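Local coordinates for protein diol-dehydratase (Roseburia inulinivorans, PDB 5I2A) that probably dehydrates 1,2-propanediol without vitamin B12, as a lyase of the glycyl radical enzyme family, at residues E28-R33 with G84-P89; R33-T38 with L122-Y127; K53-E58 with I210-D215; A108-I113 with A339-F344. All coordinates share one frame; numbering follows the deposited sequence.

Contact 1. Residues E28-R33 with G84-P89; sequences EIEAAR and GCQTYP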
loop_
_atom_site.group_PDB
_atom_site.type_symbol
_atom_site.label_atom_id
_atom_site.label_comp_id
_atom_site.label_asym_id
_atom_site.label_seq_id
_atom_site.Cartn_x
_atom_site.Cartn_y
_atom_site.Cartn_z
ATOM N N GLU A 28 -22.501 28.524 1.911
ATOM C CA GLU A 28 -21.158 29.089 1.857
ATOM C C GLU A 28 -20.073 28.029 2.038
ATOM O O GLU A 28 -20.192 27.165 2.887
ATOM C CB GLU A 28 -20.988 30.177 2.929
ATOM C CG GLU A 28 -19.555 30.699 3.055
ATOM C CD GLU A 28 -19.421 31.854 4.057
ATOM O OE1 GLU A 28 -20.382 32.097 4.805
ATOM O OE2 GLU A 28 -18.357 32.514 4.084
ATOM N N ILE A 29 -19.015 28.131 1.244
ATOM C CA ILE A 29 -17.819 27.295 1.388
ATOM C C ILE A 29 -16.897 27.823 2.504
ATOM O O ILE A 29 -16.552 29.011 2.525
ATOM C CB ILE A 29 -17.037 27.236 0.055
ATOM C CG1 ILE A 29 -17.879 26.568 -1.022
ATOM C CG2 ILE A 29 -15.686 26.531 0.229
ATOM C CD1 ILE A 29 -17.405 26.845 -2.441
ATOM N N GLU A 30 -16.500 26.943 3.422
ATOM C CA GLU A 30 -15.611 27.315 4.523
ATOM C C GLU A 30 -14.265 26.568 4.471
ATOM O O GLU A 30 -14.182 25.438 3.985
ATOM C CB GLU A 30 -16.314 27.088 5.865
ATOM C CG GLU A 30 -17.559 27.974 5.976
ATOM C CD GLU A 30 -18.329 27.880 7.282
ATOM O OE1 GLU A 30 -17.948 27.133 8.216
ATOM O OE2 GLU A 30 -19.356 28.585 7.359
ATOM N N ALA A 31 -13.223 27.213 4.984
ATOM C CA ALA A 31 -11.848 26.758 4.794
ATOM C C ALA A 31 -11.267 26.004 5.984
ATOM O O ALA A 31 -10.187 25.439 5.872
ATOM C CB ALA A 31 -10.957 27.949 4.468
ATOM N N ALA A 32 -11.967 26.000 7.116
ATOM C CA ALA A 32 -11.388 25.460 8.342
ATOM C C ALA A 32 -10.950 23.981 8.225
ATOM O O ALA A 32 -9.882 23.630 8.704
ATOM C CB ALA A 32 -12.354 25.620 9.492
ATOM N N ARG A 33 -11.767 23.123 7.620
ATOM C CA ARG A 33 -11.393 21.705 7.514
ATOM C C ARG A 33 -10.090 21.534 6.737
ATOM O O ARG A 33 -9.218 20.767 7.136
ATOM C CB ARG A 33 -12.491 20.868 6.841
ATOM C CG ARG A 33 -12.233 19.354 6.942
ATOM C CD ARG A 33 -13.291 18.505 6.215
ATOM N NE ARG A 33 -12.945 17.085 6.280
ATOM C CZ ARG A 33 -12.005 16.510 5.532
ATOM N NH1 ARG A 33 -11.334 17.221 4.637
ATOM N NH2 ARG A 33 -11.756 15.208 5.657
ATOM N N GLY A 84 -23.890 25.218 4.539
ATOM C CA GLY A 84 -22.584 25.467 3.978
ATOM C C GLY A 84 -21.838 24.155 3.799
ATOM O O GLY A 84 -22.386 23.083 4.065
ATOM N N CYS A 85 -20.598 24.229 3.329
ATOM C CA CYS A 85 -19.770 23.034 3.280
ATOM C C CYS A 85 -18.319 23.337 3.611
ATOM O O CYS A 85 -17.827 24.447 3.384
ATOM C CB CYS A 85 -19.861 22.363 1.905
ATOM S SG CYS A 85 -19.087 23.310 0.559
ATOM N N GLN A 86 -17.654 22.341 4.176
ATOM C CA GLN A 86 -16.198 22.320 4.249
ATOM C C GLN A 86 -15.654 21.820 2.916
ATOM O O GLN A 86 -16.435 21.493 2.022
ATOM C CB GLN A 86 -15.727 21.428 5.392
ATOM C CG GLN A 86 -16.176 21.895 6.787
ATOM C CD GLN A 86 -15.535 23.212 7.219
ATOM O OE1 GLN A 86 -14.538 23.647 6.648
ATOM N NE2 GLN A 86 -16.114 23.851 8.241
ATOM N N THR A 87 -14.329 21.759 2.790
ATOM C CA THR A 87 -13.688 21.227 1.592
ATOM C C THR A 87 -12.789 20.035 1.932
ATOM O O THR A 87 -12.439 19.818 3.086
ATOM C CB THR A 87 -12.846 22.293 0.851
ATOM O OG1 THR A 87 -11.739 22.693 1.665
ATOM C CG2 THR A 87 -13.702 23.522 0.518
ATOM N N TYR A 88 -12.464 19.247 0.917
ATOM C CA TYR A 88 -11.840 17.944 1.111
ATOM C C TYR A 88 -10.678 17.786 0.118
ATOM O O TYR A 88 -10.747 17.004 -0.836
ATOM C CB TYR A 88 -12.904 16.822 0.967
ATOM C CG TYR A 88 -14.002 16.946 2.015
ATOM C CD1 TYR A 88 -14.968 17.944 1.918
ATOM C CD2 TYR A 88 -14.059 16.086 3.114
ATOM C CE1 TYR A 88 -15.939 18.104 2.884
ATOM C CE2 TYR A 88 -15.043 16.223 4.086
ATOM C CZ TYR A 88 -15.985 17.241 3.958
ATOM O OH TYR A 88 -16.961 17.424 4.893
ATOM N N PRO A 89 -9.597 18.549 0.339
ATOM C CA PRO A 89 -8.481 18.557 -0.610
ATOM C C PRO A 89 -7.747 17.218 -0.698
ATOM O O PRO A 89 -6.987 17.028 -1.644
ATOM C CB PRO A 89 -7.549 19.643 -0.050
ATOM C CG PRO A 89 -7.824 19.655 1.407
ATOM C CD PRO A 89 -9.326 19.400 1.511
HETATM O O HOH W 1 -12.322 23.391 4.238
HETATM O O HOH W 2 -15.946 26.484 9.675
#
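Arg33 lays one guanidinium face against the CD2-CE2 rim of Tyr88, with Tyr88 CD2 3.2 Å above the centre of the guanidinium plane and the two planes 26° apart. Its CD sits over the face of the same ring, 3.9 Å from the centroid, a CH-pi contact. The reach comes from an extended chain whose CG stands anti to the backbone N (chi1 -170°). From there Arg33 NH1 gives a bond of 3.2 Å to Thr87 O, received in the carbonyl plane on a lone pair, while NE is bonded to Ile278 O and NH2 forms a salt bridge with Glu90. Replacing the arginine by alanine is likely to leave Glu90 without its charged mate and one face of Tyr88 without its cover. Near the N-terminal end of helix 32-43, Gln86 bends at chi2 (-67°) and brings OE1 to Arg33 N at 3.0 Å; the donor lies well above the amide carbonyl plane, not on a lone pair. Further back the chains run side by side through a single beta bridge of Ile29 with Cys85, in which Cys85 N bonds to Glu28 O and Glu30 N to Cys85 O at 2.8 Å. Ile29 CG2 meets Thr87 CG2 at 3.6 Å. One water joins Glu30 O to Thr87 N, and a second joins Glu30 OE1 to Gln86 NE2; the Glu30 carboxylate is also held by the backbone N of Ile80 and Ala81. With its several partners, the buried Arg33 guanidinium is probably fixed in rotation and its charge balanced at least in part by Glu90.

Contact 2. Residues R33-T38 with L122-Y127; sequences RAELIT and LAADAY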
loop_
_atom_site.group_PDB
_atom_site.type_symbol
_atom_site.label_atom_id
_atom_site.label_comp_id
_atom_site.label_asym_id
_atom_site.label_seq_id
_atom_site.Cartn_x
_atom_site.Cartn_y
_atom_site.Cartn_z
ATOM N N ARG A 33 -11.767 23.123 7.620
ATOM C CA ARG A 33 -11.393 21.705 7.514
ATOM C C ARG A 33 -10.090 21.534 6.737
ATOM O O ARG A 33 -9.218 20.767 7.136
ATOM C CB ARG A 33 -12.491 20.868 6.841
ATOM C CG ARG A 33 -12.233 19.354 6.942
ATOM C CD ARG A 33 -13.291 18.505 6.215
ATOM N NE ARG A 33 -12.945 17.085 6.280
ATOM C CZ ARG A 33 -12.005 16.510 5.532
ATOM N NH1 ARG A 33 -11.334 17.221 4.637
ATOM N NH2 ARG A 33 -11.756 15.208 5.657
ATOM N N ALA A 34 -9.980 22.245 5.623
ATOM C CA ALA A 34 -8.813 22.118 4.764
ATOM C C ALA A 34 -7.569 22.558 5.520
ATOM O O ALA A 34 -6.521 21.930 5.423
ATOM C CB ALA A 34 -8.993 22.928 3.495
ATOM N N GLU A 35 -7.693 23.628 6.299
ATOM C CA GLU A 35 -6.574 24.080 7.118
ATOM C C GLU A 35 -6.189 23.036 8.165
ATOM O O GLU A 35 -5.013 22.773 8.386
ATOM C CB GLU A 35 -6.907 25.408 7.806
ATOM C CG GLU A 35 -6.960 26.560 6.822
ATOM C CD GLU A 35 -7.217 27.900 7.483
ATOM O OE1 GLU A 35 -7.820 27.934 8.567
ATOM O OE2 GLU A 35 -6.798 28.918 6.909
ATOM N N LEU A 36 -7.181 22.440 8.808
ATOM C CA LEU A 36 -6.901 21.503 9.878
ATOM C C LEU A 36 -6.346 20.160 9.380
ATOM O O LEU A 36 -5.470 19.586 10.021
ATOM C CB LEU A 36 -8.151 21.279 10.726
ATOM C CG LEU A 36 -8.583 22.512 11.539
ATOM C CD1 LEU A 36 -9.982 22.316 12.110
ATOM C CD2 LEU A 36 -7.577 22.825 12.651
ATOM N N ILE A 37 -6.830 19.667 8.246
ATOM C CA ILE A 37 -6.305 18.401 7.731
ATOM C C ILE A 37 -4.858 18.606 7.262
ATOM O O ILE A 37 -4.001 17.754 7.493
ATOM C CB ILE A 37 -7.193 17.814 6.606
ATOM C CG1 ILE A 37 -6.791 16.366 6.320
ATOM C CG2 ILE A 37 -7.181 18.685 5.343
ATOM C CD1 ILE A 37 -7.706 15.662 5.339
ATOM N N THR A 38 -4.585 19.758 6.660
ATOM C CA THR A 38 -3.239 20.117 6.233
ATOM C C THR A 38 -2.284 20.249 7.415
ATOM O O THR A 38 -1.183 19.732 7.398
ATOM C CB THR A 38 -3.257 21.420 5.444
ATOM O OG1 THR A 38 -3.979 21.206 4.231
ATOM C CG2 THR A 38 -1.849 21.875 5.099
ATOM N N LEU A 122 -6.174 28.561 -0.801
ATOM C CA LEU A 122 -4.986 28.527 -1.650
ATOM C C LEU A 122 -3.777 28.041 -0.869
ATOM O O LEU A 122 -3.013 27.205 -1.351
ATOM C CB LEU A 122 -4.692 29.897 -2.256
ATOM C CG LEU A 122 -5.601 30.324 -3.406
ATOM C CD1 LEU A 122 -5.281 31.754 -3.844
ATOM C CD2 LEU A 122 -5.471 29.369 -4.570
ATOM N N ALA A 123 -3.627 28.559 0.344
ATOM C CA ALA A 123 -2.499 28.207 1.184
ATOM C C ALA A 123 -2.594 26.762 1.658
ATOM O O ALA A 123 -1.607 26.033 1.644
ATOM C CB ALA A 123 -2.410 29.148 2.390
ATOM N N ALA A 124 -3.780 26.358 2.098
ATOM C CA ALA A 124 -3.957 24.995 2.579
ATOM C C ALA A 124 -3.847 23.974 1.443
ATOM O O ALA A 124 -3.216 22.941 1.614
ATOM C CB ALA A 124 -5.281 24.855 3.293
ATOM N N ASP A 125 -4.440 24.270 0.289
ATOM C CA ASP A 125 -4.472 23.321 -0.821
ATOM C C ASP A 125 -3.075 22.995 -1.365
ATOM O O ASP A 125 -2.844 21.898 -1.872
ATOM C CB ASP A 125 -5.306 23.849 -1.987
ATOM C CG ASP A 125 -6.800 23.919 -1.694
ATOM O OD1 ASP A 125 -7.288 23.320 -0.723
ATOM O OD2 ASP A 125 -7.491 24.593 -2.476
ATOM N N ALA A 126 -2.162 23.964 -1.299
ATOM C CA ALA A 126 -0.854 23.806 -1.920
ATOM C C ALA A 126 -0.152 22.557 -1.405
ATOM O O ALA A 126 0.580 21.911 -2.132
ATOM C CB ALA A 126 0.014 25.044 -1.681
ATOM N N TYR A 127 -0.400 22.224 -0.149
ATOM C CA TYR A 127 0.152 21.031 0.457
ATOM C C TYR A 127 -0.276 19.737 -0.245
ATOM O O TYR A 127 0.479 18.766 -0.275
ATOM C CB TYR A 127 -0.254 20.950 1.929
ATOM C CG TYR A 127 0.301 19.716 2.606
ATOM C CD1 TYR A 127 1.640 19.651 2.982
ATOM C CD2 TYR A 127 -0.499 18.611 2.834
ATOM C CE1 TYR A 127 2.158 18.520 3.588
ATOM C CE2 TYR A 127 0.003 17.482 3.426
ATOM C CZ TYR A 127 1.332 17.445 3.809
ATOM O OH TYR A 127 1.814 16.325 4.413
#
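Thr38 OG1 lies among three polar groups: Ala34 O of its own helix at 2.9 Å, Ala124 O across the contact at 3.2 Å, and the indole NE1 of Trp128, which is hydrogen-bonded to it. The two carbonyls compete for the single hydroxyl proton. With OG1 beside the backbone N (chi1 -66°), the Thr38 methyl is turned anti to that N and meets Tyr127, where CG2 lies 3.7 Å from Tyr127 CB and approaches the ring obliquely. The two side chains lie alongside, pointing opposite ways. At the other end of the contact small residues let the backbones come close: the CA atoms of Glu35 and Ala124 are 5.3 Å apart. Ala124 CB presses on the backbone of the facing helix, 3.8 Å from Ala34 O, and touches the Ala34 methyl at 4.2 Å. The Glu35 carboxylate forms a salt bridge with Arg120, and the Tyr127 hydroxyl is bonded to Glu45, so both ends of the interface have further polar ties. Helix 32-43 is thus joined to the C-terminal end of helix 115-125 through Ala124 and Tyr127, while Leu36 and Ile37 pack against helix 49-63.

Contact 3. Residues K53-E58 with I210-D215; sequences KARAFE and ILISCD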
loop_
_atom_site.group_PDB
_atom_site.type_symbol
_atom_site.label_atom_id
_atom_site.label_comp_id
_atom_site.label_asym_id
_atom_site.label_seq_id
_atom_site.Cartn_x
_atom_site.Cartn_y
_atom_site.Cartn_z
ATOM N N LYS A 53 -4.651 9.436 8.935
ATOM C CA LYS A 53 -6.078 9.772 8.750
ATOM C C LYS A 53 -6.779 9.918 10.106
ATOM O O LYS A 53 -7.594 10.818 10.296
ATOM C CB LYS A 53 -6.819 8.706 7.920
ATOM C CG LYS A 53 -6.300 8.466 6.511
ATOM C CD LYS A 53 -6.603 9.603 5.590
ATOM C CE LYS A 53 -8.105 9.700 5.345
ATOM N NZ LYS A 53 -8.413 10.948 4.639
ATOM N N ALA A 54 -6.461 9.014 11.030
ATOM C CA ALA A 54 -7.033 9.039 12.375
ATOM C C ALA A 54 -6.638 10.316 13.092
ATOM O O ALA A 54 -7.485 10.983 13.687
ATOM C CB ALA A 54 -6.595 7.827 13.180
ATOM N N ARG A 55 -5.354 10.660 13.008
ATOM C CA ARG A 55 -4.841 11.866 13.636
ATOM C C ARG A 55 -5.443 13.120 13.002
ATOM O O ARG A 55 -5.706 14.084 13.691
ATOM C CB ARG A 55 -3.309 11.920 13.554
ATOM C CG ARG A 55 -2.608 10.884 14.437
ATOM C CD ARG A 55 -2.781 11.194 15.910
ATOM N NE ARG A 55 -2.017 10.271 16.750
ATOM C CZ ARG A 55 -2.271 10.056 18.036
ATOM N NH1 ARG A 55 -3.273 10.698 18.627
ATOM N NH2 ARG A 55 -1.529 9.199 18.729
ATOM N N ALA A 56 -5.655 13.107 11.693
ATOM C CA ALA A 56 -6.253 14.265 11.049
ATOM C C ALA A 56 -7.734 14.404 11.471
ATOM O O ALA A 56 -8.191 15.494 11.765
ATOM C CB ALA A 56 -6.112 14.172 9.543
ATOM N N PHE A 57 -8.455 13.287 11.529
ATOM C CA PHE A 57 -9.850 13.273 11.976
ATOM C C PHE A 57 -9.897 13.803 13.406
ATOM O O PHE A 57 -10.723 14.639 13.742
ATOM C CB PHE A 57 -10.423 11.856 11.882
ATOM C CG PHE A 57 -11.907 11.733 12.176
ATOM C CD1 PHE A 57 -12.844 12.500 11.503
ATOM C CD2 PHE A 57 -12.361 10.777 13.081
ATOM C CE1 PHE A 57 -14.206 12.340 11.748
ATOM C CE2 PHE A 57 -13.717 10.602 13.322
ATOM C CZ PHE A 57 -14.639 11.384 12.651
ATOM N N GLU A 58 -8.974 13.332 14.233
ATOM C CA GLU A 58 -8.862 13.827 15.595
ATOM C C GLU A 58 -8.610 15.340 15.627
ATOM O O GLU A 58 -9.276 16.063 16.357
ATOM C CB GLU A 58 -7.756 13.085 16.331
ATOM C CG GLU A 58 -7.340 13.683 17.673
ATOM C CD GLU A 58 -6.144 12.938 18.252
ATOM O OE1 GLU A 58 -5.057 13.042 17.667
ATOM O OE2 GLU A 58 -6.295 12.225 19.255
ATOM N N ILE A 210 -8.626 3.288 15.052
ATOM C CA ILE A 210 -10.029 3.310 15.441
ATOM C C ILE A 210 -10.200 3.941 16.827
ATOM O O ILE A 210 -11.078 4.779 17.024
ATOM C CB ILE A 210 -10.643 1.910 15.434
ATOM C CG1 ILE A 210 -10.700 1.364 14.001
ATOM C CG2 ILE A 210 -12.041 1.937 16.073
ATOM C CD1 ILE A 210 -11.226 -0.103 13.892
ATOM N N LEU A 211 -9.351 3.550 17.778
ATOM C CA LEU A 211 -9.438 4.089 19.137
ATOM C C LEU A 211 -9.339 5.617 19.113
ATOM O O LEU A 211 -10.152 6.323 19.705
ATOM C CB LEU A 211 -8.338 3.492 20.035
ATOM C CG LEU A 211 -8.446 1.996 20.346
ATOM C CD1 LEU A 211 -7.342 1.557 21.302
ATOM C CD2 LEU A 211 -9.823 1.650 20.906
ATOM N N ILE A 212 -8.349 6.114 18.393
ATOM C CA ILE A 212 -8.149 7.540 18.251
ATOM C C ILE A 212 -9.381 8.209 17.620
ATOM O O ILE A 212 -9.834 9.252 18.092
ATOM C CB ILE A 212 -6.885 7.827 17.430
ATOM C CG1 ILE A 212 -5.656 7.391 18.239
ATOM C CG2 ILE A 212 -6.791 9.310 17.074
ATOM C CD1 ILE A 212 -4.381 7.285 17.440
ATOM N N SER A 213 -9.940 7.585 16.590
ATOM C CA SER A 213 -11.101 8.154 15.910
ATOM C C SER A 213 -12.339 8.153 16.819
ATOM O O SER A 213 -13.120 9.094 16.804
ATOM C CB SER A 213 -11.398 7.390 14.608
ATOM O OG SER A 213 -10.273 7.402 13.743
ATOM N N CYS A 214 -12.523 7.095 17.597
ATOM C CA CYS A 214 -13.649 7.063 18.514
ATOM C C CYS A 214 -13.512 8.151 19.586
ATOM O O CYS A 214 -14.473 8.872 19.874
ATOM C CB CYS A 214 -13.780 5.691 19.158
ATOM S SG CYS A 214 -14.428 4.438 18.049
ATOM N N ASP A 215 -12.316 8.300 20.147
ATOM C CA ASP A 215 -12.096 9.329 21.159
ATOM C C ASP A 215 -12.243 10.746 20.586
ATOM O O ASP A 215 -12.685 11.650 21.288
ATOM C CB ASP A 215 -10.730 9.150 21.822
ATOM C CG ASP A 215 -10.720 7.989 22.810
ATOM O OD1 ASP A 215 -11.784 7.709 23.401
ATOM O OD2 ASP A 215 -9.663 7.350 22.990
HETATM O O HOH W 3 -8.690 11.191 19.734
#
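Ile212 stands across the Arg55 guanidinium at about a right angle, its CD1 3.5 Å above the plane and over the centre, nearest Arg55 CZ. The arginine leaves its helix pointing away from the partner but folds back through a bend at chi2 (-69°), which carries the guanidinium over the end of Ile212. At the guanidinium edge, Arg55 NH1 makes a salt bridge of 3.1 Å with Glu58 OE1, received on the syn side and almost in the guanidinium plane. This pairing within one helix probably helps to keep the flat group turned toward the isoleucine. A leucine in place of Arg55 would probably leave Glu58 without its charged mate and Ile212 CD1 without the flat surface it rests on. Glu58 and Ile212 run at a slant to each other, with Ile212 CG2 3.7 Å from Glu58 OE2; the same methyl also reaches Ala54 CB at 4.2 Å. A water donates to both Glu58 OE2 and Ile212 O, linking the carboxylate to the opposite backbone. On the more buried side, Ala54 CB touches Ser213 OG at 3.7 Å, and Ser213 CB approaches the edge of the Phe57 ring, 3.8 Å from CD2. Ser213 OG is itself bonded to Ser209 O, one turn back along its own helix. Pro525 packs on both Ala54 and Ser213, adding helix 525-529 to this side. The axes of helix segments 53-58 and 210-215 approach to 8.5 Å, 9° from parallel, a close side-by-side pairing of same-direction helices in the helical part of the pyruvate formate lyase-like fold.

Contact 4. Residues A108-I113 with A339-F344; sequences ADPFYI and AGYSLF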
loop_
_atom_site.group_PDB
_atom_site.type_symbol
_atom_site.label_atom_id
_atom_site.label_comp_id
_atom_site.label_asym_id
_atom_site.label_seq_id
_atom_site.Cartn_x
_atom_site.Cartn_y
_atom_site.Cartn_z
ATOM N N ALA A 108 -25.738 25.686 -11.608
ATOM C CA ALA A 108 -26.138 24.557 -10.756
ATOM C C ALA A 108 -25.491 24.616 -9.379
ATOM O O ALA A 108 -24.275 24.728 -9.271
ATOM C CB ALA A 108 -25.806 23.243 -11.434
ATOM N N ASP A 109 -26.315 24.539 -8.334
ATOM C CA ASP A 109 -25.847 24.509 -6.950
ATOM C C ASP A 109 -24.751 25.559 -6.657
ATOM O O ASP A 109 -23.628 25.201 -6.317
ATOM C CB ASP A 109 -25.316 23.100 -6.587
ATOM C CG ASP A 109 -26.435 22.033 -6.474
ATOM O OD1 ASP A 109 -27.547 22.231 -7.014
ATOM O OD2 ASP A 109 -26.186 20.972 -5.855
ATOM N N PRO A 110 -25.083 26.857 -6.776
ATOM C CA PRO A 110 -24.081 27.885 -6.463
ATOM C C PRO A 110 -23.723 27.924 -4.973
ATOM O O PRO A 110 -24.536 27.548 -4.130
ATOM C CB PRO A 110 -24.764 29.191 -6.898
ATOM C CG PRO A 110 -26.275 28.889 -6.748
ATOM C CD PRO A 110 -26.383 27.438 -7.181
ATOM N N PHE A 111 -22.504 28.360 -4.669
ATOM C CA PHE A 111 -22.030 28.542 -3.297
ATOM C C PHE A 111 -21.333 29.898 -3.163
ATOM O O PHE A 111 -20.557 30.276 -4.039
ATOM C CB PHE A 111 -21.028 27.453 -2.887
ATOM C CG PHE A 111 -21.639 26.131 -2.521
ATOM C CD1 PHE A 111 -22.034 25.234 -3.501
ATOM C CD2 PHE A 111 -21.763 25.762 -1.194
ATOM C CE1 PHE A 111 -22.569 23.992 -3.167
ATOM C CE2 PHE A 111 -22.313 24.528 -0.851
ATOM C CZ PHE A 111 -22.715 23.641 -1.847
ATOM N N TYR A 112 -21.572 30.608 -2.065
ATOM C CA TYR A 112 -20.800 31.816 -1.786
ATOM C C TYR A 112 -19.434 31.445 -1.232
ATOM O O TYR A 112 -19.315 30.515 -0.453
ATOM C CB TYR A 112 -21.534 32.738 -0.801
ATOM C CG TYR A 112 -20.666 33.869 -0.262
ATOM C CD1 TYR A 112 -20.259 34.916 -1.079
ATOM C CD2 TYR A 112 -20.260 33.885 1.060
ATOM C CE1 TYR A 112 -19.462 35.959 -0.584
ATOM C CE2 TYR A 112 -19.466 34.909 1.563
ATOM C CZ TYR A 112 -19.074 35.942 0.738
ATOM O OH TYR A 112 -18.295 36.947 1.251
ATOM N N ILE A 113 -18.399 32.158 -1.660
ATOM C CA ILE A 113 -17.084 32.008 -1.059
ATOM C C ILE A 113 -16.407 33.382 -0.923
ATOM O O ILE A 113 -16.322 34.146 -1.882
ATOM C CB ILE A 113 -16.192 31.020 -1.871
ATOM C CG1 ILE A 113 -14.836 30.828 -1.187
ATOM C CG2 ILE A 113 -16.028 31.470 -3.321
ATOM C CD1 ILE A 113 -13.952 29.742 -1.857
ATOM N N ALA A 339 -27.798 17.584 -8.991
ATOM C CA ALA A 339 -28.261 18.964 -8.784
ATOM C C ALA A 339 -29.296 19.047 -7.667
ATOM O O ALA A 339 -30.090 18.137 -7.500
ATOM C CB ALA A 339 -28.836 19.519 -10.068
ATOM N N GLY A 340 -29.287 20.144 -6.917
ATOM C CA GLY A 340 -30.298 20.367 -5.890
ATOM C C GLY A 340 -29.754 20.277 -4.472
ATOM O O GLY A 340 -30.513 20.183 -3.527
ATOM N N TYR A 341 -28.432 20.298 -4.339
ATOM C CA TYR A 341 -27.764 20.267 -3.034
ATOM C C TYR A 341 -28.016 18.994 -2.210
ATOM O O TYR A 341 -27.802 19.004 -1.011
ATOM C CB TYR A 341 -28.179 21.473 -2.184
ATOM C CG TYR A 341 -27.870 22.835 -2.778
ATOM C CD1 TYR A 341 -26.572 23.299 -2.853
ATOM C CD2 TYR A 341 -28.894 23.664 -3.223
ATOM C CE1 TYR A 341 -26.283 24.552 -3.372
ATOM C CE2 TYR A 341 -28.623 24.929 -3.734
ATOM C CZ TYR A 341 -27.317 25.368 -3.804
ATOM O OH TYR A 341 -27.045 26.604 -4.317
ATOM N N SER A 342 -28.481 17.913 -2.833
ATOM C CA SER A 342 -28.760 16.695 -2.085
ATOM C C SER A 342 -27.478 16.009 -1.587
ATOM O O SER A 342 -26.411 16.101 -2.213
ATOM C CB SER A 342 -29.568 15.695 -2.928
ATOM O OG SER A 342 -30.035 14.639 -2.097
ATOM N N LEU A 343 -27.611 15.327 -0.456
ATOM C CA LEU A 343 -26.602 14.408 0.055
ATOM C C LEU A 343 -27.136 12.969 0.004
ATOM O O LEU A 343 -26.483 12.042 0.489
ATOM C CB LEU A 343 -26.197 14.793 1.490
ATOM C CG LEU A 343 -25.353 16.075 1.569
ATOM C CD1 LEU A 343 -25.011 16.439 3.018
ATOM C CD2 LEU A 343 -24.088 15.892 0.762
ATOM N N PHE A 344 -28.336 12.814 -0.566
ATOM C CA PHE A 344 -28.950 11.508 -0.801
ATOM C C PHE A 344 -28.938 10.637 0.457
ATOM O O PHE A 344 -28.492 9.492 0.433
ATOM C CB PHE A 344 -28.227 10.803 -1.963
ATOM C CG PHE A 344 -28.016 11.707 -3.150
ATOM C CD1 PHE A 344 -29.002 11.841 -4.116
ATOM C CD2 PHE A 344 -26.866 12.489 -3.250
ATOM C CE1 PHE A 344 -28.827 12.715 -5.191
ATOM C CE2 PHE A 344 -26.687 13.366 -4.324
ATOM C CZ PHE A 344 -27.656 13.469 -5.298
#
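The Tyr341 ring has the Asp109 carboxylate carbon CG over one face, 3.8 Å above the plane and offset toward the rim, while Pro110 O and Phe111 CE1 lie at its edge. Asp109 CB adds an off-centre CH-pi contact to that ring. Against Phe111 the tyrosine turns its edge to the phenylalanine face in an offset edge-to-face pair, centroids 5.6 Å apart and planes at 76°. Arg83 makes a cation-pi contact with Tyr341 as well. At the far end of the ring, Tyr341 OH donates to Pro110 O at 2.7 Å, in the carbonyl plane and on a lone pair, and Pro110 CD packs beside the hydroxyl, 3.1 Å from OH. Both segments are loops deep in the pyruvate formate lyase-like fold: residues 108-113 lead to helix 115-125, and the loop 339-344 precedes strand 346-350. Around the second loop are Tyr818, which follows the predicted glycyl radical site Gly817, unmodified here, and bonds to Ala339 O, and Ser697, bonded to Ala339 N. The Asp109 carboxylate grips two successive backbone N-H groups of this loop. OD1 receives Gly340 N at 2.7 Å through its syn lone pair with a nearly straight bond (166°), whereas OD2 takes Tyr341 N at 2.8 Å from above the carboxylate plane. Asp109 CG lies beside the backbone N (chi1 -71°), which carries the carboxylate across to the two donors. Gly340 adopts backbone angles in which a CB would collide with the carbonyl O before it.

In the fold
From the N terminus, the chain passes residues 28-33 into helix 32-43, and contact 1 closes a loop of 50 residues onto 84-89. Contact 2 shares Arg33, uses the same helix and closes a loop of 83 residues onto 122-127; it crosses contact 1, and the two touch where Thr87 and Pro89 meet Ala34. Contact 3 starts on the next helix, 49-63, and spans 151 residues to helix 200-233, crossing both; Ile37 against Ala56 joins it to contact 2. Contact 4 opens after contact 1 has closed but crosses contacts 2 and 3, closing 225 residues onto 339-344. Tyr112 O beside Ile29 N connects it to contact 1, so the series runs from the outer helices toward the interior.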